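Local coordinates for histidine kinase (Methanosarcina mazei, PDB 3LI9), which probably serves as the extracellular double-Cache (PDC-fold) sensor domain of a membrane histidine kinase, whose cytoplasmic part is predicted to transfer phosphate from ATP to a histidine, at residues A[181-184]-A[190-193]; A[16-21]-A[184-189]; A[41-46]-A[60-65]. All blocks are in the same frame, centred on the assembly; numbering follows the deposited sequence.

Contact 1: residues A[181-184]-A[190-193]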
loop_
_atom_site.group_PDB
_atom_site.type_symbol
_atom_site.label_atom_id
_atom_site.label_comp_id
_atom_site.label_asym_id
_atom_site.label_seq_id
_atom_site.Cartn_x
_atom_site.Cartn_y
_atom_site.Cartn_z
ATOM N N SER A 181 -4.034 7.611 -14.722
ATOM C CA SER A 181 -3.480 8.274 -15.886
ATOM C C SER A 181 -4.426 8.440 -17.041
ATOM O O SER A 181 -4.057 9.133 -18.009
ATOM C CB SER A 181 -2.183 7.611 -16.330
ATOM O OG SER A 181 -1.154 7.955 -15.368
ATOM N N SER A 182 -5.608 7.861 -16.954
ATOM C CA SER A 182 -6.641 8.058 -17.983
ATOM C C SER A 182 -7.656 9.136 -17.612
ATOM O O SER A 182 -8.561 9.435 -18.377
ATOM C CB SER A 182 -7.423 6.774 -18.195
ATOM O OG SER A 182 -8.270 6.560 -17.037
ATOM N N ILE A 183 -7.568 9.662 -16.398
ATOM C CA ILE A 183 -8.542 10.681 -15.952
ATOM C C ILE A 183 -8.224 11.998 -16.601
ATOM O O ILE A 183 -7.058 12.449 -16.627
ATOM C CB ILE A 183 -8.526 10.795 -14.420
ATOM C CG1 ILE A 183 -9.070 9.495 -13.820
ATOM C CG2 ILE A 183 -9.390 12.024 -13.930
ATOM C CD1 ILE A 183 -8.752 9.347 -12.310
ATOM N N ARG A 184 -9.260 12.577 -17.222
ATOM C CA ARG A 184 -9.073 13.883 -17.860
ATOM C C ARG A 184 -10.158 14.812 -17.391
ATOM O O ARG A 184 -11.321 14.415 -17.261
ATOM C CB ARG A 184 -9.111 13.734 -19.369
ATOM C CG ARG A 184 -7.917 12.975 -19.891
ATOM C CD ARG A 184 -6.496 13.557 -19.428
ATOM N NE ARG A 184 -5.555 12.737 -20.167
ATOM C CZ ARG A 184 -4.569 11.994 -19.672
ATOM N NH1 ARG A 184 -3.874 11.270 -20.545
ATOM N NH2 ARG A 184 -4.211 12.034 -18.387
ATOM N N TYR A 190 -5.571 16.726 -15.399
ATOM C CA TYR A 190 -5.227 15.282 -15.279
ATOM C C TYR A 190 -5.146 14.982 -13.789
ATOM O O TYR A 190 -5.491 15.823 -12.952
ATOM C CB TYR A 190 -3.884 15.013 -15.947
ATOM C CG TYR A 190 -2.696 15.792 -15.363
ATOM C CD1 TYR A 190 -1.841 15.228 -14.403
ATOM C CD2 TYR A 190 -2.379 17.127 -15.814
ATOM C CE1 TYR A 190 -0.748 15.920 -13.888
ATOM C CE2 TYR A 190 -1.279 17.828 -15.274
ATOM C CZ TYR A 190 -0.481 17.214 -14.335
ATOM O OH TYR A 190 0.587 17.881 -13.814
ATOM N N ALA A 191 -4.727 13.750 -13.448
ATOM C CA ALA A 191 -4.834 13.338 -12.046
ATOM C C ALA A 191 -3.673 12.404 -11.802
ATOM O O ALA A 191 -3.145 11.777 -12.751
ATOM C CB ALA A 191 -6.121 12.508 -11.873
ATOM N N PHE A 192 -3.271 12.292 -10.547
ATOM C CA PHE A 192 -2.296 11.217 -10.166
ATOM C C PHE A 192 -2.485 10.887 -8.669
ATOM O O PHE A 192 -3.138 11.614 -7.955
ATOM C CB PHE A 192 -0.820 11.649 -10.431
ATOM C CG PHE A 192 -0.416 12.901 -9.731
ATOM C CD1 PHE A 192 0.054 12.887 -8.401
ATOM C CD2 PHE A 192 -0.449 14.089 -10.415
ATOM C CE1 PHE A 192 0.459 14.133 -7.742
ATOM C CE2 PHE A 192 -0.041 15.286 -9.774
ATOM C CZ PHE A 192 0.391 15.305 -8.479
HETATM N N MSE A 193 -1.957 9.764 -8.210
HETATM C CA MSE A 193 -2.076 9.412 -6.800
HETATM C C MSE A 193 -0.700 9.468 -6.186
HETATM O O MSE A 193 0.297 9.191 -6.869
HETATM C CB MSE A 193 -2.626 7.969 -6.625
HETATM C CG MSE A 193 -4.024 7.922 -6.927
HETATM SE SE MSE A 193 -4.972 7.818 -5.138
HETATM C CE MSE A 193 -4.564 6.023 -5.210
HETATM O O HOH W 1 -1.514 9.520 -13.006
HETATM O O HOH W 2 -4.769 11.725 -15.579
#
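Ala191 and Ile183 face each other where the loop that follows helix 174-180 lies alongside strand 190-194, a helix-to-strand connection that covers the outer strand of the four-stranded sheet of the Cache fold. The methyl of Ala191 sits against the branch point of Ile183, with Ala191 CB 3.9 Å from Ile183 CG2. CG1 of Ile183 lies beside its own backbone N (chi1 -67°), which leaves CG2 on the side of the alanine and lets CD1 reach along it.

Tyr190 is met through its backbone and CB, its ring leading away from the loop. Ile183 O comes within 3.6 Å of Tyr190 CA, and Arg184, bent at chi2, brings NH2 back to 3.9 Å from Tyr190 CB, the guanidinium and ring planes standing 78° apart.

No direct hydrogen bond joins the two segments; water takes that role. One water donates to both Ser181 OG and Ala191 O, while a second accepts from Ala191 N and lies 2.6 Å from Ile183 O. On the other side, the backbones of Tyr190 and Phe192 hydrogen-bond to Val266 and Val264 of strand 261-268. Ile183 and Ala191 both rest on Phe263 of that strand, and Tyr25 of helix 13-48 packs on Ile183.

Contact 2: residues A[16-21]-A[184-189]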
loop_
_atom_site.group_PDB
_atom_site.type_symbol
_atom_site.label_atom_id
_atom_site.label_comp_id
_atom_site.label_asym_id
_atom_site.label_seq_id
_atom_site.Cartn_x
_atom_site.Cartn_y
_atom_site.Cartn_z
ATOM N N GLU A 16 -15.584 23.956 -6.277
ATOM C CA GLU A 16 -16.318 22.997 -5.460
ATOM C C GLU A 16 -16.570 21.708 -6.219
ATOM O O GLU A 16 -16.514 20.616 -5.644
ATOM C CB GLU A 16 -17.635 23.619 -4.985
ATOM C CG GLU A 16 -17.443 24.394 -3.695
ATOM C CD GLU A 16 -18.647 25.260 -3.330
ATOM O OE1 GLU A 16 -19.602 25.320 -4.149
ATOM O OE2 GLU A 16 -18.618 25.853 -2.221
ATOM N N LYS A 17 -16.817 21.802 -7.510
ATOM C CA LYS A 17 -16.998 20.598 -8.241
ATOM C C LYS A 17 -15.700 19.803 -8.266
ATOM O O LYS A 17 -15.744 18.558 -8.343
ATOM C CB LYS A 17 -17.459 20.884 -9.659
ATOM C CG LYS A 17 -17.251 19.745 -10.650
ATOM C CD LYS A 17 -17.413 20.323 -12.060
ATOM C CE LYS A 17 -16.713 19.509 -13.113
ATOM N NZ LYS A 17 -17.568 18.379 -13.641
ATOM N N SER A 18 -14.560 20.518 -8.320
ATOM C CA SER A 18 -13.277 19.825 -8.501
ATOM C C SER A 18 -12.913 19.141 -7.172
ATOM O O SER A 18 -12.336 18.020 -7.204
ATOM C CB SER A 18 -12.131 20.784 -9.007
ATOM O OG SER A 18 -12.409 21.118 -10.338
ATOM N N ILE A 19 -13.217 19.807 -6.049
ATOM C CA ILE A 19 -12.935 19.281 -4.694
ATOM C C ILE A 19 -13.752 17.977 -4.598
ATOM O O ILE A 19 -13.245 16.949 -4.177
ATOM C CB ILE A 19 -13.389 20.285 -3.614
ATOM C CG1 ILE A 19 -12.407 21.468 -3.617
ATOM C CG2 ILE A 19 -13.381 19.659 -2.295
ATOM C CD1 ILE A 19 -12.875 22.625 -2.580
ATOM N N GLU A 20 -15.014 18.013 -5.017
ATOM C CA GLU A 20 -15.897 16.809 -4.864
ATOM C C GLU A 20 -15.427 15.712 -5.798
ATOM O O GLU A 20 -15.482 14.554 -5.423
ATOM C CB GLU A 20 -17.345 17.109 -5.232
ATOM C CG GLU A 20 -17.945 18.032 -4.238
ATOM C CD GLU A 20 -18.153 17.390 -2.896
ATOM O OE1 GLU A 20 -18.239 16.140 -2.733
ATOM O OE2 GLU A 20 -18.289 18.139 -1.972
HETATM N N MSE A 21 -14.969 16.068 -6.996
HETATM C CA MSE A 21 -14.413 15.066 -7.906
HETATM C C MSE A 21 -13.173 14.356 -7.320
HETATM O O MSE A 21 -13.023 13.124 -7.419
HETATM C CB MSE A 21 -13.985 15.686 -9.267
HETATM C CG MSE A 21 -13.604 14.573 -10.192
HETATM SE SE MSE A 21 -13.225 15.478 -11.952
HETATM C CE MSE A 21 -14.977 15.497 -12.634
ATOM N N ARG A 184 -9.260 12.577 -17.222
ATOM C CA ARG A 184 -9.073 13.883 -17.860
ATOM C C ARG A 184 -10.158 14.812 -17.391
ATOM O O ARG A 184 -11.321 14.415 -17.261
ATOM C CB ARG A 184 -9.111 13.734 -19.369
ATOM C CG ARG A 184 -7.917 12.975 -19.891
ATOM C CD ARG A 184 -6.496 13.557 -19.428
ATOM N NE ARG A 184 -5.555 12.737 -20.167
ATOM C CZ ARG A 184 -4.569 11.994 -19.672
ATOM N NH1 ARG A 184 -3.874 11.270 -20.545
ATOM N NH2 ARG A 184 -4.211 12.034 -18.387
ATOM N N THR A 185 -9.813 16.054 -17.115
ATOM C CA THR A 185 -10.851 16.973 -16.689
ATOM C C THR A 185 -10.639 18.320 -17.423
ATOM O O THR A 185 -9.519 18.735 -17.627
ATOM C CB THR A 185 -10.782 17.140 -15.127
ATOM O OG1 THR A 185 -11.896 17.898 -14.632
ATOM C CG2 THR A 185 -9.482 17.825 -14.740
ATOM N N PHE A 186 -11.714 19.021 -17.757
ATOM C CA PHE A 186 -11.563 20.185 -18.635
ATOM C C PHE A 186 -10.791 19.857 -19.934
ATOM O O PHE A 186 -11.037 18.843 -20.563
ATOM C CB PHE A 186 -10.988 21.374 -17.833
ATOM C CG PHE A 186 -11.825 21.718 -16.644
ATOM C CD1 PHE A 186 -12.998 22.438 -16.790
ATOM C CD2 PHE A 186 -11.489 21.267 -15.384
ATOM C CE1 PHE A 186 -13.781 22.745 -15.686
ATOM C CE2 PHE A 186 -12.292 21.555 -14.288
ATOM C CZ PHE A 186 -13.432 22.274 -14.436
ATOM N N ASP A 187 -9.863 20.698 -20.357
ATOM C CA ASP A 187 -9.150 20.427 -21.577
ATOM C C ASP A 187 -7.851 19.664 -21.396
ATOM O O ASP A 187 -7.556 18.774 -22.166
ATOM C CB ASP A 187 -8.841 21.740 -22.317
ATOM C CG ASP A 187 -10.105 22.516 -22.675
ATOM O OD1 ASP A 187 -11.111 21.878 -23.062
ATOM O OD2 ASP A 187 -10.105 23.770 -22.562
ATOM N N THR A 188 -7.043 20.062 -20.421
ATOM C CA THR A 188 -5.748 19.427 -20.236
ATOM C C THR A 188 -5.555 19.011 -18.759
ATOM O O THR A 188 -4.439 18.766 -18.337
ATOM C CB THR A 188 -4.593 20.366 -20.606
ATOM O OG1 THR A 188 -4.671 21.548 -19.807
ATOM C CG2 THR A 188 -4.594 20.765 -22.143
ATOM N N GLY A 189 -6.631 19.011 -17.990
ATOM C CA GLY A 189 -6.532 18.628 -16.567
ATOM C C GLY A 189 -6.245 17.135 -16.465
ATOM O O GLY A 189 -6.654 16.356 -17.327
HETATM O O HOH W 3 -13.148 18.950 -12.013
#
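Thr185 and Phe186 meet Met21 and Ser18 where the turn leading into strand 190-194 approaches the long N-terminal helix 13-48 of the PDC (Cache) fold. The backbones stay well apart, with the closest CA atoms, those of Ser18 and Thr185, 9.0 Å from each other, so side chains and one water span the gap.

Van der Waals contact comes from two pairs. Met21, a selenomethionine, extends from the helix with CG anti to its backbone N (chi1 -173°) and bends at its last torsion; its SE reaches 3.8 Å from Thr185 OG1, the two side chains running alongside one another with their ends pointing contrary ways. Phe186 turns the end of its ring toward the helix, and Ser18 OG lies in the ring plane, at the edge, 4.0 Å from Phe186 CE2. CE of Lys17 lies farther from the same ring, 4.5 Å from Phe186 CZ.

Within the turn, backbone bonding holds the base: Thr185 N donates to Gly189 O, and Gly189 N returns a weak bond to Thr185 O. The positive phi of Phe186, 52°, belongs to the reversal of the chain between these two residues. At the far end of the turn, Thr188 OG1 and Asp187 N both bond to the carboxylate of Glu271 in helix 269-272, while Phe186 also touches Met272 of that helix and Val267 of strand 261-268.

Polar linkage between the segments runs through water. A single molecule hydrogen-bonds to both hydroxyls, 2.8 Å from Ser18 OG and 3.1 Å from Thr185 OG1.

Contact 3: residues A[41-46]-A[60-65]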
loop_
_atom_site.group_PDB
_atom_site.type_symbol
_atom_site.label_atom_id
_atom_site.label_comp_id
_atom_site.label_asym_id
_atom_site.label_seq_id
_atom_site.Cartn_x
_atom_site.Cartn_y
_atom_site.Cartn_z
ATOM N N ARG A 41 -6.339 -8.685 7.819
ATOM C CA ARG A 41 -6.858 -8.671 9.184
ATOM C C ARG A 41 -7.665 -9.914 9.500
ATOM O O ARG A 41 -7.546 -10.445 10.616
ATOM C CB ARG A 41 -7.688 -7.435 9.383
ATOM C CG ARG A 41 -7.887 -7.199 10.888
ATOM C CD ARG A 41 -8.204 -5.672 11.168
ATOM N NE ARG A 41 -8.294 -5.466 12.611
ATOM C CZ ARG A 41 -9.413 -5.595 13.321
ATOM N NH1 ARG A 41 -10.536 -5.962 12.712
ATOM N NH2 ARG A 41 -9.411 -5.411 14.647
ATOM N N THR A 42 -8.468 -10.386 8.540
ATOM C CA THR A 42 -9.296 -11.557 8.799
ATOM C C THR A 42 -8.393 -12.812 8.919
ATOM O O THR A 42 -8.605 -13.648 9.799
ATOM C CB THR A 42 -10.284 -11.739 7.697
ATOM O OG1 THR A 42 -11.155 -10.609 7.763
ATOM C CG2 THR A 42 -11.198 -12.976 8.020
ATOM N N LEU A 43 -7.360 -12.860 8.081
ATOM C CA LEU A 43 -6.341 -13.964 8.219
ATOM C C LEU A 43 -5.652 -13.900 9.579
ATOM O O LEU A 43 -5.458 -14.961 10.242
ATOM C CB LEU A 43 -5.311 -13.870 7.093
ATOM C CG LEU A 43 -4.184 -14.927 7.107
ATOM C CD1 LEU A 43 -4.775 -16.312 7.037
ATOM C CD2 LEU A 43 -3.284 -14.639 5.784
ATOM N N ALA A 44 -5.325 -12.696 10.059
ATOM C CA ALA A 44 -4.701 -12.562 11.395
ATOM C C ALA A 44 -5.637 -13.037 12.516
ATOM O O ALA A 44 -5.164 -13.826 13.399
ATOM C CB ALA A 44 -4.205 -11.099 11.657
ATOM N N CYS A 45 -6.940 -12.722 12.406
ATOM C CA CYS A 45 -7.970 -13.177 13.461
ATOM C C CYS A 45 -7.987 -14.698 13.480
ATOM O O CYS A 45 -8.034 -15.325 14.542
ATOM C CB CYS A 45 -9.379 -12.701 13.099
ATOM S SG CYS A 45 -9.625 -10.998 13.323
ATOM N N THR A 46 -8.050 -15.281 12.287
ATOM C CA THR A 46 -8.151 -16.712 12.156
ATOM C C THR A 46 -6.901 -17.351 12.753
ATOM O O THR A 46 -7.018 -18.307 13.528
ATOM C CB THR A 46 -8.276 -17.085 10.715
ATOM O OG1 THR A 46 -9.457 -16.403 10.217
ATOM C CG2 THR A 46 -8.408 -18.577 10.546
ATOM N N SER A 60 -1.609 -24.061 2.882
ATOM C CA SER A 60 -2.696 -24.237 1.924
ATOM C C SER A 60 -3.687 -23.060 2.003
ATOM O O SER A 60 -4.287 -22.644 0.962
ATOM C CB SER A 60 -3.450 -25.503 2.234
ATOM O OG SER A 60 -2.615 -26.553 1.765
ATOM N N ILE A 61 -3.941 -22.596 3.217
ATOM C CA ILE A 61 -4.888 -21.480 3.442
ATOM C C ILE A 61 -4.359 -20.208 2.744
ATOM O O ILE A 61 -5.107 -19.530 1.981
ATOM C CB ILE A 61 -5.102 -21.239 4.948
ATOM C CG1 ILE A 61 -6.006 -22.392 5.526
ATOM C CG2 ILE A 61 -5.722 -19.792 5.188
ATOM C CD1 ILE A 61 -5.972 -22.516 7.103
ATOM N N ILE A 62 -3.082 -19.863 2.949
ATOM C CA ILE A 62 -2.616 -18.586 2.347
ATOM C C ILE A 62 -2.523 -18.744 0.837
ATOM O O ILE A 62 -2.725 -17.747 0.123
ATOM C CB ILE A 62 -1.274 -18.074 2.899
ATOM C CG1 ILE A 62 -0.142 -19.112 2.757
ATOM C CG2 ILE A 62 -1.477 -17.776 4.391
ATOM C CD1 ILE A 62 1.328 -18.577 3.250
ATOM N N LYS A 63 -2.254 -19.957 0.341
ATOM C CA LYS A 63 -2.235 -20.191 -1.123
ATOM C C LYS A 63 -3.611 -20.024 -1.724
ATOM O O LYS A 63 -3.749 -19.410 -2.809
ATOM C CB LYS A 63 -1.711 -21.591 -1.428
ATOM C CG LYS A 63 -1.522 -21.844 -2.936
ATOM C CD LYS A 63 -0.836 -23.186 -3.255
ATOM C CE LYS A 63 0.537 -23.227 -2.648
ATOM N NZ LYS A 63 1.065 -24.628 -2.724
ATOM N N ARG A 64 -4.625 -20.509 -0.999
ATOM C CA ARG A 64 -6.021 -20.345 -1.477
ATOM C C ARG A 64 -6.397 -18.855 -1.513
ATOM O O ARG A 64 -7.020 -18.375 -2.465
ATOM C CB ARG A 64 -6.991 -21.203 -0.639
ATOM C CG ARG A 64 -8.446 -21.082 -1.084
ATOM C CD ARG A 64 -8.532 -21.708 -2.510
ATOM N NE ARG A 64 -9.975 -21.862 -2.934
ATOM C CZ ARG A 64 -10.709 -22.944 -2.601
ATOM N NH1 ARG A 64 -10.200 -23.903 -1.899
ATOM N NH2 ARG A 64 -11.954 -23.056 -3.068
ATOM N N ILE A 65 -6.039 -18.115 -0.446
ATOM C CA ILE A 65 -6.417 -16.701 -0.408
ATOM C C ILE A 65 -5.698 -15.990 -1.579
ATOM O O ILE A 65 -6.262 -15.108 -2.219
ATOM C CB ILE A 65 -5.970 -16.111 0.959
ATOM C CG1 ILE A 65 -6.872 -16.669 2.067
ATOM C CG2 ILE A 65 -6.070 -14.526 0.933
ATOM C CD1 ILE A 65 -6.421 -16.261 3.471
#
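Leu43 projects from helix 41-46 into a group of three isoleucines on helix 60-65, and its two methyls meet different partners. CD1 of Leu43 reaches Ile65 CD1 at 3.9 Å; CD2 turns to the other side and meets Ile62 CG2 at 3.9 Å. The leucine's CG is anti to the backbone N (chi1 179°), which carries the fork straight out between the helices. Ile62 keeps CG2 beside its backbone N and directs the rest of its chain away from Leu43, toward the sheet.

This is the close part of the contact, and it is small. The two segments run nearly antiparallel, at 163°, but their axes come no nearer than 12.2 Å. The late part of the long N-terminal helix and helix 55-67 pack here on the same face of the larger antiparallel sheet of the Cache (PDC) fold: Leu43 and Ile62 both settle on Val75 and Leu77 of strand 74-79.

On the solvent side the contact thins. Ile61 sits at the margin, its CG2 4.1 Å from Leu43 CD1, and the exposed Thr46 turns back to its own helix: its OG1 donates to Thr42 O at 2.9 Å, reaching that carbonyl from the face opposite Thr46 N. With only methyl groups meeting across the gap, no directional bond fixes the spacing of the helices; their association rests on dispersion and on the burial of apolar surface against the sheet.

Overall arrangement
Helix 13-48 links contacts 2 and 3, its early turns serving one and its late turns the other, and reaches contact 1 through Tyr25. The centres of contacts 2 and 3 lie about 40 Å apart on opposite sides of the chain's centre. Contacts 1 and 2 are neighbours, with centres about 10 Å apart: they share Arg184, and Thr185 CG2 packs against Tyr190 N at 4.1 Å. Both border the four-stranded sheet near the chain termini, whereas contact 3 lies over the larger sheet, its nearest atoms about 20 Å from contact 1. The three therefore sample both sheets of this double-Cache sensor and the helix that spans them.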